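Local structure of phage terminase large subunit (Thermus phage P7426, 4ZNJ) at residues A[70-75]-A[152-157]. The protein probably acts as the ATP-driven motor that packs viral DNA into empty capsids and as the nuclease that cuts the genome, this chain being its N-terminal ATPase domain. The protein carries 1 engineered substitution. Sequence-based numbering, arbitrary orientation.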
ATOM      1  N   ILE A  70       3.186  -0.408   7.483  1.00 71.90           N
ATOM      2  CA  ILE A  70       3.124  -1.348   6.378  1.00 67.55           C
ATOM      3  C   ILE A  70       3.392  -2.728   6.939  1.00 73.99           C
ATOM      4  O   ILE A  70       4.398  -2.960   7.602  1.00 78.76           O
ATOM      5  CB  ILE A  70       4.121  -1.010   5.225  1.00 49.27           C
ATOM      6  CG1 ILE A  70       3.927  -1.972   4.045  1.00 47.76           C
ATOM      7  CG2 ILE A  70       5.561  -1.010   5.678  1.00 51.30           C
ATOM      8  CD1 ILE A  70       4.740  -3.293   4.126  1.00 48.59           C
ATOM      9  N   ILE A  71       2.476  -3.647   6.673  1.00 55.92           N
ATOM     10  CA  ILE A  71       2.611  -4.998   7.179  1.00 60.71           C
ATOM     11  C   ILE A  71       2.580  -5.978   6.019  1.00 59.10           C
ATOM     12  O   ILE A  71       1.867  -5.777   5.035  1.00 58.16           O
ATOM     13  CB  ILE A  71       1.518  -5.330   8.220  1.00 76.73           C
ATOM     14  CG1 ILE A  71       1.575  -6.810   8.589  1.00 91.09           C
ATOM     15  CG2 ILE A  71       0.153  -4.966   7.702  1.00 80.17           C
ATOM     16  CD1 ILE A  71       0.811  -7.155   9.831  1.00104.20           C
ATOM     17  N   ALA A  72       3.405  -7.013   6.133  1.00 60.25           N
ATOM     18  CA  ALA A  72       3.480  -8.079   5.150  1.00 62.32           C
ATOM     19  C   ALA A  72       3.588  -9.415   5.886  1.00 59.39           C
ATOM     20  O   ALA A  72       3.728  -9.437   7.105  1.00 60.83           O
ATOM     21  CB  ALA A  72       4.661  -7.862   4.224  1.00 65.13           C
ATOM     22  N   PRO A  73       3.493 -10.536   5.158  1.00 59.31           N
ATOM     23  CA  PRO A  73       3.604 -11.838   5.819  1.00 63.05           C
ATOM     24  C   PRO A  73       4.911 -12.013   6.588  1.00 69.33           C
ATOM     25  O   PRO A  73       4.916 -12.661   7.631  1.00 70.86           O
ATOM     26  CB  PRO A  73       3.507 -12.819   4.651  1.00 61.01           C
ATOM     27  CG  PRO A  73       2.656 -12.123   3.672  1.00 58.17           C
ATOM     28  CD  PRO A  73       3.055 -10.682   3.759  1.00 57.94           C
ATOM     29  N   THR A  74       5.989 -11.421   6.085  1.00 79.02           N
ATOM     30  CA  THR A  74       7.300 -11.527   6.714  1.00 83.25           C
ATOM     31  C   THR A  74       8.002 -10.182   6.798  1.00 83.90           C
ATOM     32  O   THR A  74       7.697  -9.263   6.038  1.00 80.63           O
ATOM     33  CB  THR A  74       8.194 -12.484   5.943  1.00 83.45           C
ATOM     34  OG1 THR A  74       8.478 -11.941   4.647  1.00 83.78           O
ATOM     35  CG2 THR A  74       7.504 -13.815   5.783  1.00 84.83           C
ATOM     36  N   TYR A  75       8.957 -10.075   7.717  1.00 93.10           N
ATOM     37  CA  TYR A  75       9.740  -8.853   7.870  1.00 94.25           C
ATOM     38  C   TYR A  75      10.552  -8.562   6.609  1.00 95.25           C
ATOM     39  O   TYR A  75      10.854  -7.411   6.314  1.00 99.23           O
ATOM     40  CB  TYR A  75      10.668  -8.952   9.094  1.00 98.94           C
ATOM     41  CG  TYR A  75      10.088  -8.346  10.362  1.00 99.07           C
ATOM     42  CD1 TYR A  75       9.497  -7.084  10.346  1.00 96.48           C
ATOM     43  CD2 TYR A  75      10.123  -9.031  11.570  1.00100.56           C
ATOM     44  CE1 TYR A  75       8.960  -6.522  11.492  1.00 93.98           C
ATOM     45  CE2 TYR A  75       9.586  -8.472  12.728  1.00 99.01           C
ATOM     46  CZ  TYR A  75       9.004  -7.217  12.676  1.00 96.38           C
ATOM     47  OH  TYR A  75       8.465  -6.644  13.807  1.00 97.38           O
ATOM     48  N   ILE A 152      -0.865   0.025   5.145  1.00 58.31           N
ATOM     49  CA  ILE A 152      -0.695  -0.738   3.913  1.00 56.23           C
ATOM     50  C   ILE A 152      -0.541  -2.231   4.220  1.00 55.05           C
ATOM     51  O   ILE A 152       0.310  -2.627   5.031  1.00 52.78           O
ATOM     52  CB  ILE A 152       0.522  -0.239   3.129  1.00 57.93           C
ATOM     53  CG1 ILE A 152       0.311   1.235   2.755  1.00 59.63           C
ATOM     54  CG2 ILE A 152       0.748  -1.100   1.883  1.00 54.62           C
ATOM     55  CD1 ILE A 152       1.573   2.003   2.433  1.00 54.69           C
ATOM     56  N   LEU A 153      -1.376  -3.049   3.579  1.00 56.18           N
ATOM     57  CA  LEU A 153      -1.262  -4.505   3.671  1.00 53.99           C
ATOM     58  C   LEU A 153      -0.697  -5.053   2.379  1.00 55.98           C
ATOM     59  O   LEU A 153      -1.361  -5.010   1.343  1.00 59.31           O
ATOM     60  CB  LEU A 153      -2.616  -5.148   3.963  1.00 52.73           C
ATOM     61  CG  LEU A 153      -2.953  -5.229   5.448  1.00 51.66           C
ATOM     62  CD1 LEU A 153      -3.297  -3.864   5.997  1.00 50.77           C
ATOM     63  CD2 LEU A 153      -4.081  -6.203   5.693  1.00 50.80           C
ATOM     64  N   ASP A 154       0.534  -5.550   2.444  1.00 56.62           N
ATOM     65  CA  ASP A 154       1.227  -6.077   1.273  1.00 58.52           C
ATOM     66  C   ASP A 154       1.137  -7.595   1.253  1.00 58.75           C
ATOM     67  O   ASP A 154       1.270  -8.238   2.291  1.00 58.24           O
ATOM     68  CB  ASP A 154       2.692  -5.636   1.269  1.00 62.35           C
ATOM     69  CG  ASP A 154       3.415  -6.024  -0.009  1.00 64.36           C
ATOM     70  OD1 ASP A 154       2.856  -5.779  -1.100  1.00 65.06           O
ATOM     71  OD2 ASP A 154       4.531  -6.579   0.082  1.00 64.74           O
ATOM     72  N   GLU A 155       0.940  -8.148   0.057  1.00 61.39           N
ATOM     73  CA  GLU A 155       0.529  -9.540  -0.123  1.00 62.55           C
ATOM     74  C   GLU A 155      -0.519  -9.933   0.917  1.00 60.01           C
ATOM     75  O   GLU A 155      -0.342 -10.886   1.683  1.00 60.04           O
ATOM     76  CB  GLU A 155       1.733 -10.485  -0.069  1.00 66.51           C
ATOM     77  CG  GLU A 155       2.617 -10.442  -1.327  1.00 74.50           C
ATOM     78  CD  GLU A 155       1.813 -10.371  -2.641  1.00 79.39           C
ATOM     79  OE1 GLU A 155       1.577 -11.440  -3.255  1.00 81.62           O
ATOM     80  OE2 GLU A 155       1.422  -9.245  -3.057  1.00 78.93           O
ATOM     81  N   ALA A 156      -1.620  -9.187   0.911  1.00 56.74           N
ATOM     82  CA  ALA A 156      -2.682  -9.318   1.902  1.00 57.91           C
ATOM     83  C   ALA A 156      -3.371 -10.694   1.896  1.00 56.89           C
ATOM     84  O   ALA A 156      -3.819 -11.174   2.930  1.00 55.47           O
ATOM     85  CB  ALA A 156      -3.707  -8.217   1.682  1.00 53.99           C
ATOM     86  N   ALA A 157      -3.458 -11.330   0.734  1.00 58.94           N
ATOM     87  CA  ALA A 157      -4.143 -12.611   0.627  1.00 57.53           C
ATOM     88  C   ALA A 157      -3.390 -13.715   1.389  1.00 59.74           C
ATOM     89  O   ALA A 157      -3.952 -14.777   1.673  1.00 58.91           O
ATOM     90  CB  ALA A 157      -4.319 -12.986  -0.839  1.00 57.69           C
TER
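With CG1 anti to the backbone N (chi1 -176°), Ile70 turns that branch toward Ile152, whose own CG2 is likewise anti to its N; CG1 of Ile70 thus meets CB of Ile152 at 3.9 Å. On the opposite face of the sheet Ile71 and Leu153 lie side by side, CG2 of Ile71 3.8 Å from CG of Leu153. Between these two layers the strands 67-72 and 150-153 run parallel, and Ile71 turns both its N and its O to strand 150-153: its N donates to O of Ile152 (2.9 Å) and its O accepts from N of Asp154 (2.9 Å), both nearly straight. The second bond ties the Asp154 backbone to the neighbouring strand. Beyond it, CD of Pro73 rests 3.4 Å from O of Asp154, and the Pro73 ring lies obliquely across the Glu155 side chain. The carboxylates find their partners outside the two strands: Asp154 OD2 hydrogen-bonds Gln77 NE2, Glu155 OE1 hydrogen-bonds Thr184 OG1, and Lys48 NZ forms long, weak ion pairs with both acids. Asp154 binds magnesium in another structure of this protein, while Glu155 is the predicted ATPase catalytic residue. A hydrophobic strand running into Asp-Glu matches the predicted Walker B motif of a P-loop NTPase.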